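SAM-dependent methyltransferase (Exiguobacterium sibiricum 255-15, PDB 3D2L) probably transfers a methyl group from S-adenosylmethionine to a substrate that has not been identified. Local coordinates at residues Glu22-Ala25 and Trp26-Gln30; Glu29-Glu32 and Pro33-Ile37; Trp84-Met88 and Arg89-Leu93; Ile100-Cys104 and Asp105-Tyr109. One frame throughout, in Å; residues are numbered along the deposited sequence. Where two conformers were deposited one is given.

Interaction 1. Residues Glu22-Ala25 and Trp26-Gln30; sequences EWVA and WVLEQ
The carbonyl oxygen Val24 O accepts the shortest bond between Glu22-Ala25 and Trp26-Gln30. Leu28 N donates to Val24 O over 2.9 Å, and the N-H points almost straight at the acceptor (165°). This is the i to i+4 pattern of an alpha helix, here helix 20-30, which packs on one face of the central sheet of the methyltransferase fold. One step back, Val27 N donates to Trp23 O at 3.0 Å and lies in the carbonyl plane. The bond from Trp26 N to Glu22 O is longer, 3.3 Å, and comes from above the carbonyl plane. Toward the C-terminal end the pattern weakens: Glu29 N reaches Ala25 O only by a weak bond.

The side chains divide between two faces. Val24 and Leu28 lie side by side and point the same way, with Val24 CG1 4.1 Å from Leu28 CD1. At chi1 170° the Trp26 indole swings to the side opposite its own N and leads away from the preceding turn to strand 235-242, where it meets Phe237 edge-to-face. The buried Trp23 indole makes an edge-to-face contact with Phe224, and its NE1 is satisfied by a hydrogen bond to Asp136 OD2. These two tryptophans and Val27 join the helix to the sheet and its neighbouring loops. Close to the backbone, Val27 CG2 sits 3.4 Å from Trp23 O, the same oxygen that accepts from Val27 N.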
loop_
_atom_site.group_PDB
_atom_site.type_symbol
_atom_site.label_atom_id
_atom_site.label_comp_id
_atom_site.label_asym_id
_atom_site.label_seq_id
_atom_site.Cartn_x
_atom_site.Cartn_y
_atom_site.Cartn_z
ATOM N N GLU A 22 13.397 0.720 -0.036
ATOM C CA GLU A 22 13.438 0.264 -1.420
ATOM C C GLU A 22 12.247 0.834 -2.214
ATOM O O GLU A 22 12.366 1.141 -3.406
ATOM C CB GLU A 22 13.385 -1.251 -1.464
ATOM C CG GLU A 22 14.603 -1.941 -0.893
ATOM C CD GLU A 22 15.603 -2.322 -1.958
ATOM O OE1 GLU A 22 15.196 -3.014 -2.933
ATOM O OE2 GLU A 22 16.795 -1.969 -1.793
ATOM N N TRP A 23 11.091 0.954 -1.578
ATOM C CA TRP A 23 9.951 1.590 -2.265
ATOM C C TRP A 23 10.226 3.070 -2.461
ATOM O O TRP A 23 9.931 3.624 -3.509
ATOM C CB TRP A 23 8.646 1.432 -1.489
ATOM C CG TRP A 23 7.949 0.128 -1.634
ATOM C CD1 TRP A 23 6.903 -0.143 -2.471
ATOM C CD2 TRP A 23 8.196 -1.074 -0.898
ATOM N NE1 TRP A 23 6.520 -1.448 -2.332
ATOM C CE2 TRP A 23 7.265 -2.033 -1.346
ATOM C CE3 TRP A 23 9.115 -1.436 0.100
ATOM C CZ2 TRP A 23 7.220 -3.335 -0.833
ATOM C CZ3 TRP A 23 9.066 -2.735 0.615
ATOM C CH2 TRP A 23 8.126 -3.657 0.154
ATOM N N VAL A 24 10.792 3.705 -1.439
ATOM C CA VAL A 24 11.113 5.123 -1.485
ATOM C C VAL A 24 12.159 5.391 -2.554
ATOM O O VAL A 24 12.032 6.364 -3.308
ATOM C CB VAL A 24 11.584 5.642 -0.097
ATOM C CG1 VAL A 24 12.044 7.085 -0.178
ATOM C CG2 VAL A 24 10.461 5.504 0.888
ATOM N N ALA A 25 13.174 4.529 -2.666
ATOM C CA ALA A 25 14.202 4.721 -3.687
ATOM C C ALA A 25 13.574 4.682 -5.081
ATOM O O ALA A 25 13.971 5.427 -5.970
ATOM C CB ALA A 25 15.353 3.685 -3.536
ATOM N N TRP A 26 12.540 3.857 -5.242
ATOM C CA TRP A 26 11.803 3.741 -6.510
ATOM C C TRP A 26 10.987 5.001 -6.814
ATOM O O TRP A 26 11.008 5.510 -7.928
ATOM C CB TRP A 26 10.908 2.489 -6.469
ATOM C CG TRP A 26 9.928 2.383 -7.601
ATOM C CD1 TRP A 26 10.218 2.273 -8.909
ATOM C CD2 TRP A 26 8.506 2.343 -7.502
ATOM N NE1 TRP A 26 9.075 2.211 -9.644
ATOM C CE2 TRP A 26 8.002 2.247 -8.813
ATOM C CE3 TRP A 26 7.607 2.398 -6.439
ATOM C CZ2 TRP A 26 6.638 2.157 -9.097
ATOM C CZ3 TRP A 26 6.228 2.320 -6.724
ATOM C CH2 TRP A 26 5.769 2.192 -8.052
ATOM N N VAL A 27 10.294 5.523 -5.811
ATOM C CA VAL A 27 9.520 6.746 -5.977
ATOM C C VAL A 27 10.499 7.858 -6.412
ATOM O O VAL A 27 10.201 8.618 -7.323
ATOM C CB VAL A 27 8.701 7.125 -4.698
ATOM C CG1 VAL A 27 7.987 8.513 -4.863
ATOM C CG2 VAL A 27 7.656 6.007 -4.318
ATOM N N LEU A 28 11.668 7.926 -5.771
ATOM C CA LEU A 28 12.699 8.935 -6.099
ATOM C C LEU A 28 13.147 8.885 -7.576
ATOM O O LEU A 28 13.564 9.906 -8.138
ATOM C CB LEU A 28 13.864 8.798 -5.135
ATOM C CG LEU A 28 13.560 9.339 -3.740
ATOM C CD1 LEU A 28 14.589 8.910 -2.761
ATOM C CD2 LEU A 28 13.447 10.870 -3.773
ATOM N N GLU A 29 13.052 7.709 -8.206
ATOM C CA GLU A 29 13.377 7.563 -9.626
ATOM C C GLU A 29 12.312 8.112 -10.544
ATOM O O GLU A 29 12.599 8.382 -11.710
ATOM C CB GLU A 29 13.560 6.091 -9.993
ATOM C CG GLU A 29 14.641 5.395 -9.213
ATOM C CD GLU A 29 14.752 3.901 -9.564
ATOM O OE1 GLU A 29 13.751 3.299 -10.054
ATOM O OE2 GLU A 29 15.851 3.345 -9.324
ATOM N N GLN A 30 11.081 8.249 -10.043
ATOM C CA GLN A 30 9.954 8.701 -10.841
ATOM C C GLN A 30 9.428 10.080 -10.545
ATOM O O GLN A 30 8.829 10.672 -11.434
ATOM C CB GLN A 30 8.738 7.754 -10.672
ATOM C CG GLN A 30 9.061 6.310 -10.720
ATOM C CD GLN A 30 9.779 5.904 -11.968
ATOM O OE1 GLN A 30 9.610 6.509 -13.031
ATOM N NE2 GLN A 30 10.596 4.859 -11.853
#

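Interaction 2. Residues Glu29-Glu32 and Pro33-Ile37; sequences EQVE and PGKRI
Pro33 and Gly34 are the two central residues of a type II beta turn from Glu32 to Lys35. The turn carries the chain from helix 20-30 into strand 36-40, the first strand of the Rossmann-like methyltransferase sheet. Pro33 follows Glu32 directly and sets the first corner; its ring also packs on Leu28 of the helix. Gly34 takes the second corner with a positive phi of 94°. A CB at these backbone angles would collide with the carbonyl oxygen of Pro33.

Lys35 closes the turn twice. Its backbone N donates to Glu32 O at 3.3 Å. Its side chain lies alongside that of Glu32, pointing the same way, and NZ forms a salt bridge with Glu32 OE1 at 3.0 Å. Both chains bend to make this pair: Glu32 turns at chi2 (76°), and Lys35 at chi2 and chi4. As a hydrogen bond the contact is weak. Lys35 also uses its aliphatic part, for CB packs on Val31 CG1 at 3.9 Å.

Arg36 starts the strand; its N bonds to Asp98 OD2 of strand 97-102, and its NE to Pro96 O. Ile37 is buried and turns toward Val31, just before the turn. Its CD1 meets Val31 CG1 tip to tip at 4.1 Å.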
loop_
_atom_site.group_PDB
_atom_site.type_symbol
_atom_site.label_atom_id
_atom_site.label_comp_id
_atom_site.label_asym_id
_atom_site.label_seq_id
_atom_site.Cartn_x
_atom_site.Cartn_y
_atom_site.Cartn_z
ATOM N N GLU A 29 13.052 7.709 -8.206
ATOM C CA GLU A 29 13.377 7.563 -9.626
ATOM C C GLU A 29 12.312 8.112 -10.544
ATOM O O GLU A 29 12.599 8.382 -11.710
ATOM C CB GLU A 29 13.560 6.091 -9.993
ATOM C CG GLU A 29 14.641 5.395 -9.213
ATOM C CD GLU A 29 14.752 3.901 -9.564
ATOM O OE1 GLU A 29 13.751 3.299 -10.054
ATOM O OE2 GLU A 29 15.851 3.345 -9.324
ATOM N N GLN A 30 11.081 8.249 -10.043
ATOM C CA GLN A 30 9.954 8.701 -10.841
ATOM C C GLN A 30 9.428 10.080 -10.545
ATOM O O GLN A 30 8.829 10.672 -11.434
ATOM C CB GLN A 30 8.738 7.754 -10.672
ATOM C CG GLN A 30 9.061 6.310 -10.720
ATOM C CD GLN A 30 9.779 5.904 -11.968
ATOM O OE1 GLN A 30 9.610 6.509 -13.031
ATOM N NE2 GLN A 30 10.596 4.859 -11.853
ATOM N N VAL A 31 9.614 10.582 -9.321
ATOM C CA VAL A 31 9.037 11.874 -8.922
ATOM C C VAL A 31 10.138 12.696 -8.342
ATOM O O VAL A 31 10.793 12.238 -7.420
ATOM C CB VAL A 31 7.880 11.687 -7.875
ATOM C CG1 VAL A 31 7.248 13.067 -7.444
ATOM C CG2 VAL A 31 6.824 10.725 -8.429
ATOM N N GLU A 32 10.369 13.889 -8.902
ATOM C CA GLU A 32 11.458 14.771 -8.427
ATOM C C GLU A 32 11.296 15.128 -6.966
ATOM O O GLU A 32 10.194 15.484 -6.537
ATOM C CB GLU A 32 11.530 16.092 -9.203
ATOM C CG GLU A 32 11.964 16.003 -10.656
ATOM C CD GLU A 32 10.872 15.488 -11.595
ATOM O OE1 GLU A 32 9.798 15.034 -11.101
ATOM O OE2 GLU A 32 11.099 15.546 -12.837
ATOM N N PRO A 33 12.397 15.047 -6.185
ATOM C CA PRO A 33 12.258 15.444 -4.809
ATOM C C PRO A 33 11.735 16.848 -4.698
ATOM O O PRO A 33 11.918 17.638 -5.609
ATOM C CB PRO A 33 13.679 15.296 -4.261
ATOM C CG PRO A 33 14.248 14.184 -5.097
ATOM C CD PRO A 33 13.732 14.472 -6.458
ATOM N N GLY A 34 11.044 17.147 -3.611
ATOM C CA GLY A 34 10.482 18.493 -3.410
ATOM C C GLY A 34 9.033 18.623 -3.870
ATOM O O GLY A 34 8.329 19.547 -3.476
ATOM N N LYS A 35 8.602 17.716 -4.727
ATOM C CA LYS A 35 7.219 17.681 -5.185
ATOM C C LYS A 35 6.237 17.232 -4.094
ATOM O O LYS A 35 6.628 16.729 -3.022
ATOM C CB LYS A 35 7.093 16.829 -6.453
ATOM C CG LYS A 35 7.858 17.443 -7.624
ATOM C CD LYS A 35 7.033 17.448 -8.873
ATOM C CE LYS A 35 7.585 18.374 -9.946
ATOM N NZ LYS A 35 8.392 17.646 -10.919
ATOM N N ARG A 36 4.957 17.452 -4.391
ATOM C CA ARG A 36 3.846 17.195 -3.491
ATOM C C ARG A 36 3.254 15.868 -3.850
ATOM O O ARG A 36 2.911 15.652 -5.004
ATOM C CB ARG A 36 2.778 18.289 -3.587
ATOM C CG ARG A 36 3.320 19.671 -3.232
ATOM C CD ARG A 36 2.280 20.810 -3.367
ATOM N NE ARG A 36 1.632 20.838 -4.682
ATOM C CZ ARG A 36 2.215 21.221 -5.821
ATOM N NH1 ARG A 36 3.493 21.612 -5.855
ATOM N NH2 ARG A 36 1.509 21.191 -6.955
ATOM N N ILE A 37 3.180 14.996 -2.848
ATOM C CA ILE A 37 2.678 13.634 -2.979
ATOM C C ILE A 37 1.576 13.293 -1.979
ATOM O O ILE A 37 1.637 13.663 -0.800
ATOM C CB ILE A 37 3.795 12.551 -2.766
ATOM C CG1 ILE A 37 4.890 12.672 -3.822
ATOM C CG2 ILE A 37 3.209 11.124 -2.802
ATOM C CD1 ILE A 37 5.850 11.470 -3.878
#

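Interaction 3. Residues Trp84-Met88 and Arg89-Leu93; sequences WVQDM and RELEL
Gln86 has CG anti to its carbonyl carbon (chi1 -59°) and an extended chain beyond, which carries its amide across to the backbone of Glu92. Asp87 instead has CG anti to the backbone N (chi1 -174°), and its carboxylate turns to Arg89. The amide of Gln86 then grips one residue twice. OE1 accepts from Glu92 N at 2.9 Å, and NE2 donates to Glu92 O, also at 2.9 Å, from above that carbonyl plane. With an alanine here, the backbone N and O of Glu92 would probably both lose their side-chain partner.

Asp87 OD1 accepts from Arg89 N at 3.0 Å, which makes an Asx turn. Asp87 O accepts from Glu90 N and closes an i to i+3 turn. OD2 forms a salt bridge with Arg89 NH1 at 3.1 Å, with the carboxylate and guanidinium planes 62° apart. One water bridges Asp87 N and Glu90 OE2.

These turns follow strand 82-85 of the Rossmann-like methyltransferase sheet and lead into the loop before strand 97-102. Leu93 CD2 touches Trp84 CD1 at 4.2 Å. The carboxylates of Asp87 and Glu90 are also near, so the positive charge of Arg89 probably offsets part of their mutual repulsion.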
loop_
_atom_site.group_PDB
_atom_site.type_symbol
_atom_site.label_atom_id
_atom_site.label_comp_id
_atom_site.label_asym_id
_atom_site.label_seq_id
_atom_site.Cartn_x
_atom_site.Cartn_y
_atom_site.Cartn_z
ATOM N N TRP A 84 -5.086 12.113 6.846
ATOM C CA TRP A 84 -6.518 12.273 6.813
ATOM C C TRP A 84 -7.184 10.938 6.568
ATOM O O TRP A 84 -6.590 10.080 5.893
ATOM C CB TRP A 84 -6.928 13.240 5.706
ATOM C CG TRP A 84 -6.320 14.626 5.803
ATOM C CD1 TRP A 84 -5.390 15.173 4.969
ATOM C CD2 TRP A 84 -6.617 15.637 6.788
ATOM N NE1 TRP A 84 -5.109 16.460 5.357
ATOM C CE2 TRP A 84 -5.831 16.761 6.482
ATOM C CE3 TRP A 84 -7.439 15.677 7.927
ATOM C CZ2 TRP A 84 -5.859 17.926 7.254
ATOM C CZ3 TRP A 84 -7.478 16.833 8.684
ATOM C CH2 TRP A 84 -6.686 17.944 8.345
ATOM N N VAL A 85 -8.380 10.764 7.151
ATOM C CA VAL A 85 -9.162 9.516 7.017
ATOM C C VAL A 85 -9.992 9.651 5.758
ATOM O O VAL A 85 -10.859 10.504 5.676
ATOM C CB VAL A 85 -10.079 9.266 8.224
ATOM C CG1 VAL A 85 -10.991 8.029 8.009
ATOM C CG2 VAL A 85 -9.232 9.138 9.505
ATOM N N GLN A 86 -9.679 8.847 4.753
ATOM C CA GLN A 86 -10.403 8.880 3.495
ATOM C C GLN A 86 -10.252 7.543 2.815
ATOM O O GLN A 86 -9.263 6.869 2.975
ATOM C CB GLN A 86 -9.856 9.938 2.518
ATOM C CG GLN A 86 -9.859 11.381 2.956
ATOM C CD GLN A 86 -9.447 12.337 1.829
ATOM O OE1 GLN A 86 -9.488 11.990 0.654
ATOM N NE2 GLN A 86 -9.051 13.551 2.201
ATOM N N ASP A 87 -11.247 7.204 2.027
ATOM C CA ASP A 87 -11.285 5.983 1.235
ATOM C C ASP A 87 -10.567 6.316 -0.095
ATOM O O ASP A 87 -10.875 7.358 -0.682
ATOM C CB ASP A 87 -12.765 5.681 1.018
ATOM C CG ASP A 87 -13.020 4.370 0.335
ATOM O OD1 ASP A 87 -12.192 3.920 -0.490
ATOM O OD2 ASP A 87 -14.100 3.805 0.610
HETATM N N MSE A 88 -9.642 5.450 -0.565
HETATM C CA MSE A 88 -8.886 5.686 -1.838
HETATM C C MSE A 88 -9.791 5.763 -3.036
HETATM O O MSE A 88 -9.442 6.382 -4.021
HETATM C CB MSE A 88 -7.787 4.640 -2.119
HETATM C CG MSE A 88 -8.254 3.212 -2.194
HETATM SE SE MSE A 88 -6.773 2.105 -2.706
HETATM C CE MSE A 88 -5.638 2.271 -0.969
ATOM N N ARG A 89 -10.959 5.134 -2.986
ATOM C CA ARG A 89 -11.854 5.351 -4.124
ATOM C C ARG A 89 -12.568 6.668 -4.202
ATOM O O ARG A 89 -13.269 6.901 -5.184
ATOM C CB ARG A 89 -12.919 4.324 -4.323
ATOM C CG ARG A 89 -13.369 3.606 -3.287
ATOM C CD ARG A 89 -12.923 2.189 -3.460
ATOM N NE ARG A 89 -14.113 1.446 -3.122
ATOM C CZ ARG A 89 -14.454 1.003 -1.918
ATOM N NH1 ARG A 89 -13.647 1.159 -0.882
ATOM N NH2 ARG A 89 -15.628 0.357 -1.783
ATOM N N GLU A 90 -12.441 7.498 -3.185
ATOM C CA GLU A 90 -13.099 8.786 -3.182
ATOM C C GLU A 90 -12.199 9.820 -2.579
ATOM O O GLU A 90 -12.607 10.560 -1.694
ATOM C CB GLU A 90 -14.463 8.695 -2.454
ATOM C CG GLU A 90 -14.388 7.991 -1.122
ATOM C CD GLU A 90 -15.731 7.858 -0.387
ATOM O OE1 GLU A 90 -16.764 7.589 -1.047
ATOM O OE2 GLU A 90 -15.725 7.971 0.871
ATOM N N LEU A 91 -10.958 9.890 -3.062
ATOM C CA LEU A 91 -10.020 10.880 -2.541
ATOM C C LEU A 91 -10.489 12.275 -2.801
ATOM O O LEU A 91 -11.068 12.569 -3.845
ATOM C CB LEU A 91 -8.653 10.807 -3.191
ATOM C CG LEU A 91 -7.873 9.542 -3.021
ATOM C CD1 LEU A 91 -6.586 9.746 -3.810
ATOM C CD2 LEU A 91 -7.649 9.322 -1.516
ATOM N N GLU A 92 -10.179 13.155 -1.870
ATOM C CA GLU A 92 -10.526 14.534 -2.063
ATOM C C GLU A 92 -9.607 15.373 -1.205
ATOM O O GLU A 92 -9.715 15.374 0.023
ATOM C CB GLU A 92 -12.001 14.767 -1.765
ATOM C CG GLU A 92 -12.469 16.139 -2.255
ATOM C CD GLU A 92 -13.972 16.226 -2.421
ATOM O OE1 GLU A 92 -14.685 15.260 -2.063
ATOM O OE2 GLU A 92 -14.421 17.265 -2.918
ATOM N N LEU A 93 -8.663 16.034 -1.872
ATOM C CA LEU A 93 -7.698 16.898 -1.218
ATOM C C LEU A 93 -7.879 18.292 -1.770
ATOM O O LEU A 93 -8.194 18.458 -2.942
ATOM C CB LEU A 93 -6.283 16.374 -1.436
ATOM C CG LEU A 93 -6.040 15.041 -0.730
ATOM C CD1 LEU A 93 -4.776 14.387 -1.231
ATOM C CD2 LEU A 93 -5.997 15.216 0.816
HETATM O O HOH W 1 -13.258 9.339 1.523
#

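Interaction 4. Residues Ile100-Cys104 and Asp105-Tyr109; sequences ITILC and DSLNY
Ile102 and Leu107 meet where strand 97-102 of the methyltransferase sheet ends and the chain turns into a short 3-10 segment. Ile102 has CG2 anti to the backbone N and CG1 anti to the carbonyl carbon (chi1 -42°), which sends its two branches to different partners. The Ile102 and Leu107 chains cross at a slant, and CD1 of Ile102 touches CD1 of Leu107 at 3.9 Å. The other branch, Ile102 CG2, lies 4.0 Å from Ser106 CB.

Between them is a type I' turn, closed by Ser106 N donating to Leu103 O at 3.3 Å. Cys104 and Asp105 occupy its corners, both with positive phi. A water accepts from Leu107 N and donates to Ile102 O at 2.8 Å, linking the strand end to the 3-10 segment.

Asp105 holds CG between the backbone N and the carbonyl carbon (chi1 56°). From there its carboxylate reaches Arg235 by a salt bridge and Gln198 by a hydrogen bond. A leucine in place of Asp105 would probably leave Arg235 without this charged mate and Gln198 NE2 without its acceptor. The turn is flanked by the apolar pair Ile102 and Leu107, while its corner Asp105 carries a carboxylate whose negative charge is probably balanced by Arg235.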
loop_
_atom_site.group_PDB
_atom_site.type_symbol
_atom_site.label_atom_id
_atom_site.label_comp_id
_atom_site.label_asym_id
_atom_site.label_seq_id
_atom_site.Cartn_x
_atom_site.Cartn_y
_atom_site.Cartn_z
ATOM N N ILE A 100 0.616 10.656 -6.868
ATOM C CA ILE A 100 -0.113 9.796 -5.939
ATOM C C ILE A 100 0.625 8.479 -5.846
ATOM O O ILE A 100 0.976 7.877 -6.866
ATOM C CB ILE A 100 -1.613 9.588 -6.384
ATOM C CG1 ILE A 100 -2.381 10.880 -6.235
ATOM C CG2 ILE A 100 -2.315 8.464 -5.580
ATOM C CD1 ILE A 100 -3.724 10.802 -6.947
ATOM N N THR A 101 0.895 8.028 -4.612
ATOM C CA THR A 101 1.522 6.753 -4.399
ATOM C C THR A 101 0.570 5.819 -3.658
ATOM O O THR A 101 -0.080 6.199 -2.681
ATOM C CB THR A 101 2.892 6.860 -3.637
ATOM O OG1 THR A 101 2.722 7.590 -2.402
ATOM C CG2 THR A 101 3.910 7.578 -4.523
ATOM N N ILE A 102 0.532 4.573 -4.110
ATOM C CA ILE A 102 -0.303 3.550 -3.478
ATOM C C ILE A 102 0.600 2.351 -3.351
ATOM O O ILE A 102 0.694 1.499 -4.230
ATOM C CB ILE A 102 -1.566 3.203 -4.284
ATOM C CG1 ILE A 102 -2.225 4.452 -4.848
ATOM C CG2 ILE A 102 -2.511 2.435 -3.407
ATOM C CD1 ILE A 102 -3.566 4.144 -5.534
ATOM N N LEU A 103 1.257 2.289 -2.211
ATOM C CA LEU A 103 2.361 1.382 -2.013
ATOM C C LEU A 103 2.096 0.151 -1.194
ATOM O O LEU A 103 1.112 0.064 -0.458
ATOM C CB LEU A 103 3.514 2.174 -1.359
ATOM C CG LEU A 103 3.979 3.457 -2.026
ATOM C CD1 LEU A 103 5.097 4.086 -1.153
ATOM C CD2 LEU A 103 4.466 3.207 -3.435
ATOM N N CYS A 104 3.000 -0.820 -1.378
ATOM C CA CYS A 104 3.013 -2.074 -0.629
ATOM C C CYS A 104 1.712 -2.858 -0.743
ATOM O O CYS A 104 1.141 -3.273 0.245
ATOM C CB CYS A 104 3.346 -1.798 0.818
ATOM S SG CYS A 104 4.883 -0.776 0.979
ATOM N N ASP A 105 1.278 -3.078 -1.978
ATOM C CA ASP A 105 0.065 -3.846 -2.283
ATOM C C ASP A 105 -1.222 -3.351 -1.619
ATOM O O ASP A 105 -2.231 -4.080 -1.533
ATOM C CB ASP A 105 0.257 -5.381 -2.131
ATOM C CG ASP A 105 0.745 -5.811 -0.743
ATOM O OD1 ASP A 105 1.966 -5.801 -0.535
ATOM O OD2 ASP A 105 -0.075 -6.199 0.115
ATOM N N SER A 106 -1.225 -2.082 -1.206
ATOM C CA SER A 106 -2.412 -1.474 -0.634
ATOM C C SER A 106 -3.580 -1.475 -1.628
ATOM O O SER A 106 -4.759 -1.600 -1.242
ATOM C CB SER A 106 -2.108 -0.045 -0.243
ATOM O OG SER A 106 -3.208 0.471 0.454
ATOM N N LEU A 107 -3.261 -1.326 -2.915
ATOM C CA LEU A 107 -4.309 -1.312 -3.944
ATOM C C LEU A 107 -5.007 -2.629 -3.993
ATOM O O LEU A 107 -6.197 -2.705 -4.347
ATOM C CB LEU A 107 -3.722 -0.949 -5.332
ATOM C CG LEU A 107 -4.798 -0.624 -6.382
ATOM C CD1 LEU A 107 -5.422 0.745 -6.245
ATOM C CD2 LEU A 107 -4.146 -0.803 -7.754
ATOM N N ASN A 108 -4.292 -3.704 -3.638
ATOM C CA ASN A 108 -4.894 -5.038 -3.651
ATOM C C ASN A 108 -6.006 -5.325 -2.629
ATOM O O ASN A 108 -6.689 -6.342 -2.738
ATOM C CB ASN A 108 -3.821 -6.152 -3.615
ATOM C CG ASN A 108 -2.997 -6.224 -4.868
ATOM O OD1 ASN A 108 -1.783 -6.022 -4.815
ATOM N ND2 ASN A 108 -3.641 -6.395 -6.007
ATOM N N TYR A 109 -6.220 -4.435 -1.668
ATOM C CA TYR A 109 -7.290 -4.584 -0.707
ATOM C C TYR A 109 -8.645 -4.267 -1.326
ATOM O O TYR A 109 -9.648 -4.649 -0.783
ATOM C CB TYR A 109 -7.045 -3.747 0.542
ATOM C CG TYR A 109 -5.920 -4.327 1.383
ATOM C CD1 TYR A 109 -6.111 -5.439 2.196
ATOM C CD2 TYR A 109 -4.693 -3.706 1.405
ATOM C CE1 TYR A 109 -5.019 -5.962 2.969
ATOM C CE2 TYR A 109 -3.635 -4.200 2.135
ATOM C CZ TYR A 109 -3.800 -5.319 2.912
ATOM O OH TYR A 109 -2.700 -5.755 3.604
HETATM O O HOH W 2 -0.612 -0.936 -4.024
#

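In the fold
The four contacts follow the chain in order. Interactions 1 and 2 share Glu29 and Gln30, with centres 9 Å apart, and lead from helix 20-30 into strand 36-40. Interaction 3 begins at the end of strand 82-85, an outer strand of the seven-stranded mixed sheet. Interaction 4 begins at the end of strand 97-102, which neighbours strand 36-40. Interaction 4 is the hub: it lies near the centre of the chain and touches the other three. Trp23 packs on Cys104, Ile37 on Thr101, and the selenomethionine Met88 on Ile102 and Leu107. Interactions 1 and 3 are separate, with nearest atoms about 13 Å apart. Together the contacts connect a covering helix, the start of strand 36-40 and the C-terminal ends of strands 82-85 and 97-102.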